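PDB 5HH7: origin of replication complex subunit 1B from Arabidopsis thaliana, which serves as a subunit of the origin recognition complex that binds replication origins and, through its BAH-PHD cassette, reads the histone H3 tail. Local coordinates for residues 65-79 with 85-97. Numbering follows the deposited sequence.
Sequences IECDDCLGGFHLKCL and EVPEGDWICQFCE. With ZN (zinc ion), chain D; ZN (zinc ion), chain C.
In the PHD finger, one zinc ion is shared by the two halves of this contact: Cys-67 and Cys-70 reach it from 65-79, Cys-93 and Cys-96 from 85-97. The Cys-67 thiolate does more than bind metal. Cys-93 N donates to Cys-67 SG at 3.3 Å across the contact, and the N-H groups of Asp-69 and Cys-70 join it from the same turn, three bonds that fix the sulfur's position and probably spread its negative charge. Cys-93, at the N-cap of helix 94-98, likewise accepts from Cys-96 N. Next to Cys-67 in sequence, Asp-68 is joined to Trp-91 by two bonds: Asp-68 N donates to Trp-91 O at 2.9 Å, while Trp-91 N meets Asp-68 OD2 at 2.8 Å from well above the carboxylate plane.

The indole of Trp-91 forms the centre of the packing. Its CG stands opposite the backbone N (chi1 -177°), which brings the ring up against 65-79, with Cys-67 CA at its edge. Ile-65 CD1 sits squarely over the six-membered ring, 3.5 Å from its centroid, and also touches Pro-87 CD. The ring's far edge points at the face of Phe-74 in an offset edge-to-face pair, planes at 69°, with Leu-79 CD1 against Trp-91 CZ2. Phe-74 in turn receives Cys-93 CB over one face, 3.4 Å from Phe-74 CZ, linking the aromatic core directly to the metal site. Farther out, Val-86 CG2 packs on Ile-65 CG2 at 3.8 Å.

Val-86, Pro-87 and Trp-91 also touch the bound H3 peptide; Glu-66, Pro-87 and Gly-89 make backbone hydrogen bonds to it, and Glu-66 OE2 forms salt bridges to a basic peptide side chain and to Arg-172. His-75 and Cys-78 help hold the second zinc with Cys-53 and Cys-56, completing the cross-brace of a PHD finger, in which strand 64-66 and the loop leading to Trp-91 form part of the H3-binding surface.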
loop_
_atom_site.group_PDB
_atom_site.type_symbol
_atom_site.label_atom_id
_atom_site.label_comp_id
_atom_site.label_asym_id
_atom_site.label_seq_id
_atom_site.Cartn_x
_atom_site.Cartn_y
_atom_site.Cartn_z
ATOM N N ILE A 65 -4.588 -10.465 13.906
ATOM C CA ILE A 65 -5.198 -10.400 12.583
ATOM C C ILE A 65 -5.744 -9.013 12.273
ATOM O O ILE A 65 -5.830 -8.150 13.147
ATOM C CB ILE A 65 -6.309 -11.452 12.397
ATOM C CG1 ILE A 65 -7.439 -11.228 13.403
ATOM C CG2 ILE A 65 -5.735 -12.857 12.525
ATOM C CD1 ILE A 65 -8.629 -12.139 13.189
ATOM N N GLU A 66 -6.118 -8.820 11.016
ATOM C CA GLU A 66 -6.519 -7.521 10.509
ATOM C C GLU A 66 -7.978 -7.558 10.075
ATOM O O GLU A 66 -8.400 -8.474 9.370
ATOM C CB GLU A 66 -5.626 -7.162 9.323
ATOM C CG GLU A 66 -5.983 -5.881 8.602
ATOM C CD GLU A 66 -4.978 -5.556 7.514
ATOM O OE1 GLU A 66 -5.215 -5.936 6.347
ATOM O OE2 GLU A 66 -3.940 -4.939 7.835
ATOM N N CYS A 67 -8.750 -6.567 10.502
ATOM C CA CYS A 67 -10.151 -6.492 10.112
ATOM C C CYS A 67 -10.271 -6.037 8.663
ATOM O O CYS A 67 -9.637 -5.064 8.269
ATOM C CB CYS A 67 -10.911 -5.532 11.025
ATOM S SG CYS A 67 -12.563 -5.175 10.432
ATOM N N ASP A 68 -11.076 -6.749 7.873
ATOM C CA ASP A 68 -11.298 -6.399 6.470
ATOM C C ASP A 68 -11.784 -4.965 6.289
ATOM O O ASP A 68 -11.500 -4.340 5.269
ATOM C CB ASP A 68 -12.326 -7.337 5.826
ATOM C CG ASP A 68 -11.793 -8.733 5.611
ATOM O OD1 ASP A 68 -10.562 -8.915 5.699
ATOM O OD2 ASP A 68 -12.608 -9.644 5.344
ATOM N N ASP A 69 -12.525 -4.456 7.269
ATOM C CA ASP A 69 -13.170 -3.151 7.133
ATOM C C ASP A 69 -12.336 -1.989 7.665
ATOM O O ASP A 69 -11.947 -1.099 6.904
ATOM C CB ASP A 69 -14.560 -3.157 7.783
ATOM C CG ASP A 69 -15.593 -3.872 6.937
ATOM O OD1 ASP A 69 -15.273 -4.199 5.776
ATOM O OD2 ASP A 69 -16.722 -4.097 7.425
ATOM N N CYS A 70 -12.062 -2.000 8.968
ATOM C CA CYS A 70 -11.351 -0.896 9.605
ATOM C C CYS A 70 -9.834 -1.060 9.537
ATOM O O CYS A 70 -9.095 -0.130 9.858
ATOM C CB CYS A 70 -11.791 -0.748 11.066
ATOM S SG CYS A 70 -10.944 -1.860 12.216
ATOM N N LEU A 71 -9.382 -2.244 9.132
ATOM C CA LEU A 71 -7.953 -2.564 9.057
ATOM C C LEU A 71 -7.224 -2.490 10.401
ATOM O O LEU A 71 -5.997 -2.428 10.446
ATOM C CB LEU A 71 -7.246 -1.700 8.007
ATOM C CG LEU A 71 -7.681 -1.937 6.561
ATOM C CD1 LEU A 71 -6.865 -1.079 5.603
ATOM C CD2 LEU A 71 -7.548 -3.410 6.210
ATOM N N GLY A 72 -7.981 -2.511 11.492
ATOM C CA GLY A 72 -7.390 -2.524 12.816
ATOM C C GLY A 72 -6.806 -3.885 13.145
ATOM O O GLY A 72 -7.161 -4.892 12.526
ATOM N N GLY A 73 -5.907 -3.917 14.123
ATOM C CA GLY A 73 -5.281 -5.156 14.547
ATOM C C GLY A 73 -5.943 -5.738 15.780
ATOM O O GLY A 73 -6.361 -5.001 16.675
ATOM N N PHE A 74 -6.050 -7.063 15.822
ATOM C CA PHE A 74 -6.691 -7.758 16.934
ATOM C C PHE A 74 -5.993 -9.081 17.226
ATOM O O PHE A 74 -5.837 -9.913 16.335
ATOM C CB PHE A 74 -8.168 -8.029 16.624
ATOM C CG PHE A 74 -8.972 -6.790 16.335
ATOM C CD1 PHE A 74 -9.663 -6.144 17.347
ATOM C CD2 PHE A 74 -9.042 -6.277 15.049
ATOM C CE1 PHE A 74 -10.403 -5.007 17.083
ATOM C CE2 PHE A 74 -9.775 -5.139 14.781
ATOM C CZ PHE A 74 -10.456 -4.501 15.800
ATOM N N HIS A 75 -5.570 -9.275 18.473
ATOM C CA HIS A 75 -5.046 -10.569 18.899
ATOM C C HIS A 75 -6.161 -11.607 18.814
ATOM O O HIS A 75 -7.302 -11.325 19.183
ATOM C CB HIS A 75 -4.518 -10.500 20.337
ATOM C CG HIS A 75 -3.201 -9.798 20.473
ATOM N ND1 HIS A 75 -2.916 -8.950 21.520
ATOM C CD2 HIS A 75 -2.088 -9.832 19.704
ATOM C CE1 HIS A 75 -1.691 -8.477 21.382
ATOM N NE2 HIS A 75 -1.164 -9.002 20.290
ATOM N N LEU A 76 -5.832 -12.800 18.324
ATOM C CA LEU A 76 -6.797 -13.895 18.260
ATOM C C LEU A 76 -7.344 -14.227 19.643
ATOM O O LEU A 76 -8.549 -14.411 19.822
ATOM C CB LEU A 76 -6.153 -15.147 17.660
ATOM C CG LEU A 76 -5.769 -15.139 16.180
ATOM C CD1 LEU A 76 -5.047 -16.430 15.825
ATOM C CD2 LEU A 76 -6.997 -14.951 15.301
ATOM N N LYS A 77 -6.444 -14.292 20.619
ATOM C CA LYS A 77 -6.785 -14.690 21.981
ATOM C C LYS A 77 -7.648 -13.656 22.693
ATOM O O LYS A 77 -8.145 -13.905 23.790
ATOM C CB LYS A 77 -5.511 -14.890 22.795
ATOM C CG LYS A 77 -4.786 -13.585 23.084
ATOM C CD LYS A 77 -3.765 -13.746 24.190
ATOM C CE LYS A 77 -3.304 -12.393 24.704
ATOM N NZ LYS A 77 -4.429 -11.586 25.250
ATOM N N CYS A 78 -7.811 -12.490 22.078
ATOM C CA CYS A 78 -8.509 -11.389 22.730
ATOM C C CYS A 78 -9.899 -11.150 22.156
ATOM O O CYS A 78 -10.661 -10.332 22.674
ATOM C CB CYS A 78 -7.663 -10.122 22.670
ATOM S SG CYS A 78 -6.104 -10.297 23.558
ATOM N N LEU A 79 -10.228 -11.880 21.097
ATOM C CA LEU A 79 -11.569 -11.827 20.531
ATOM C C LEU A 79 -12.565 -12.468 21.503
ATOM O O LEU A 79 -12.174 -13.206 22.407
ATOM C CB LEU A 79 -11.601 -12.537 19.176
ATOM C CG LEU A 79 -10.561 -12.045 18.163
ATOM C CD1 LEU A 79 -10.658 -12.803 16.852
ATOM C CD2 LEU A 79 -10.711 -10.556 17.927
ATOM N N GLU A 85 -7.217 -20.125 15.639
ATOM C CA GLU A 85 -6.543 -19.993 14.356
ATOM C C GLU A 85 -6.958 -18.717 13.636
ATOM O O GLU A 85 -8.027 -18.165 13.897
ATOM C CB GLU A 85 -6.866 -21.201 13.475
ATOM C CG GLU A 85 -6.630 -22.535 14.153
ATOM C CD GLU A 85 -5.164 -22.787 14.432
ATOM O OE1 GLU A 85 -4.321 -22.297 13.652
ATOM O OE2 GLU A 85 -4.852 -23.470 15.430
ATOM N N VAL A 86 -6.100 -18.248 12.736
ATOM C CA VAL A 86 -6.453 -17.146 11.855
ATOM C C VAL A 86 -7.602 -17.596 10.968
ATOM O O VAL A 86 -7.494 -18.616 10.287
ATOM C CB VAL A 86 -5.272 -16.739 10.956
ATOM C CG1 VAL A 86 -5.723 -15.729 9.909
ATOM C CG2 VAL A 86 -4.131 -16.182 11.792
ATOM N N PRO A 87 -8.720 -16.855 10.989
ATOM C CA PRO A 87 -9.852 -17.201 10.126
ATOM C C PRO A 87 -9.498 -17.105 8.645
ATOM O O PRO A 87 -8.831 -16.160 8.215
ATOM C CB PRO A 87 -10.914 -16.156 10.494
ATOM C CG PRO A 87 -10.169 -15.062 11.195
ATOM C CD PRO A 87 -9.028 -15.728 11.884
ATOM N N GLU A 88 -9.938 -18.096 7.880
ATOM C CA GLU A 88 -9.755 -18.097 6.435
ATOM C C GLU A 88 -10.824 -17.214 5.801
ATOM O O GLU A 88 -11.985 -17.248 6.205
ATOM C CB GLU A 88 -9.855 -19.530 5.901
ATOM C CG GLU A 88 -9.610 -19.677 4.407
ATOM C CD GLU A 88 -9.681 -21.124 3.949
ATOM O OE1 GLU A 88 -10.545 -21.872 4.455
ATOM O OE2 GLU A 88 -8.865 -21.516 3.089
ATOM N N GLY A 89 -10.430 -16.408 4.820
ATOM C CA GLY A 89 -11.380 -15.575 4.104
ATOM C C GLY A 89 -11.878 -14.372 4.885
ATOM O O GLY A 89 -11.159 -13.819 5.719
ATOM N N ASP A 90 -13.119 -13.977 4.611
ATOM C CA ASP A 90 -13.694 -12.747 5.153
ATOM C C ASP A 90 -13.737 -12.715 6.678
ATOM O O ASP A 90 -14.134 -13.687 7.322
ATOM C CB ASP A 90 -15.110 -12.523 4.609
ATOM C CG ASP A 90 -15.147 -12.396 3.097
ATOM O OD1 ASP A 90 -14.071 -12.310 2.472
ATOM O OD2 ASP A 90 -16.263 -12.376 2.533
ATOM N N TRP A 91 -13.331 -11.587 7.249
ATOM C CA TRP A 91 -13.458 -11.378 8.686
ATOM C C TRP A 91 -13.483 -9.896 9.022
ATOM O O TRP A 91 -12.647 -9.131 8.547
ATOM C CB TRP A 91 -12.322 -12.060 9.451
ATOM C CG TRP A 91 -12.462 -11.928 10.944
ATOM C CD1 TRP A 91 -13.172 -12.744 11.777
ATOM C CD2 TRP A 91 -11.884 -10.912 11.774
ATOM N NE1 TRP A 91 -13.069 -12.302 13.075
ATOM C CE2 TRP A 91 -12.284 -11.180 13.100
ATOM C CE3 TRP A 91 -11.065 -9.806 11.526
ATOM C CZ2 TRP A 91 -11.894 -10.381 14.174
ATOM C CZ3 TRP A 91 -10.679 -9.014 12.594
ATOM C CH2 TRP A 91 -11.093 -9.307 13.901
ATOM N N ILE A 92 -14.457 -9.499 9.833
ATOM C CA ILE A 92 -14.487 -8.150 10.381
ATOM C C ILE A 92 -14.613 -8.227 11.894
ATOM O O ILE A 92 -15.109 -9.215 12.438
ATOM C CB ILE A 92 -15.642 -7.304 9.807
ATOM C CG1 ILE A 92 -16.995 -7.922 10.162
ATOM C CG2 ILE A 92 -15.490 -7.146 8.299
ATOM C CD1 ILE A 92 -18.178 -7.053 9.785
ATOM N N CYS A 93 -14.160 -7.182 12.573
ATOM C CA CYS A 93 -14.154 -7.186 14.026
ATOM C C CYS A 93 -15.530 -6.845 14.586
ATOM O O CYS A 93 -16.457 -6.530 13.838
ATOM C CB CYS A 93 -13.128 -6.194 14.549
ATOM S SG CYS A 93 -13.689 -4.493 14.460
ATOM N N GLN A 94 -15.649 -6.904 15.908
ATOM C CA GLN A 94 -16.918 -6.663 16.586
ATOM C C GLN A 94 -17.425 -5.237 16.397
ATOM O O GLN A 94 -18.631 -5.010 16.306
ATOM C CB GLN A 94 -16.794 -6.983 18.077
ATOM C CG GLN A 94 -15.618 -6.308 18.762
ATOM C CD GLN A 94 -14.596 -7.302 19.275
ATOM O OE1 GLN A 94 -14.280 -8.289 18.609
ATOM N NE2 GLN A 94 -14.078 -7.050 20.472
ATOM N N PHE A 95 -16.505 -4.280 16.337
ATOM C CA PHE A 95 -16.878 -2.878 16.192
ATOM C C PHE A 95 -17.484 -2.598 14.823
ATOM O O PHE A 95 -18.441 -1.835 14.706
ATOM C CB PHE A 95 -15.675 -1.970 16.447
ATOM C CG PHE A 95 -15.116 -2.089 17.833
ATOM C CD1 PHE A 95 -15.784 -1.528 18.909
ATOM C CD2 PHE A 95 -13.931 -2.765 18.062
ATOM C CE1 PHE A 95 -15.279 -1.638 20.189
ATOM C CE2 PHE A 95 -13.420 -2.878 19.340
ATOM C CZ PHE A 95 -14.094 -2.313 20.405
ATOM N N CYS A 96 -16.928 -3.218 13.788
ATOM C CA CYS A 96 -17.459 -3.058 12.441
ATOM C C CYS A 96 -18.712 -3.903 12.236
ATOM O O CYS A 96 -19.538 -3.604 11.375
ATOM C CB CYS A 96 -16.396 -3.389 11.395
ATOM S SG CYS A 96 -15.190 -2.068 11.184
ATOM N N GLU A 97 -18.845 -4.958 13.036
ATOM C CA GLU A 97 -20.062 -5.764 13.060
ATOM C C GLU A 97 -21.246 -4.907 13.508
ATOM O O GLU A 97 -22.294 -4.878 12.857
ATOM C CB GLU A 97 -19.888 -6.950 14.014
ATOM C CG GLU A 97 -19.750 -8.298 13.327
ATOM C CD GLU A 97 -19.104 -9.348 14.215
ATOM O OE1 GLU A 97 -19.287 -9.292 15.451
ATOM O OE2 GLU A 97 -18.406 -10.227 13.669
HETATM ZN ZN ZN D . -13.122 -3.377 12.182
HETATM ZN ZN ZN C . -5.119 -7.945 22.464
#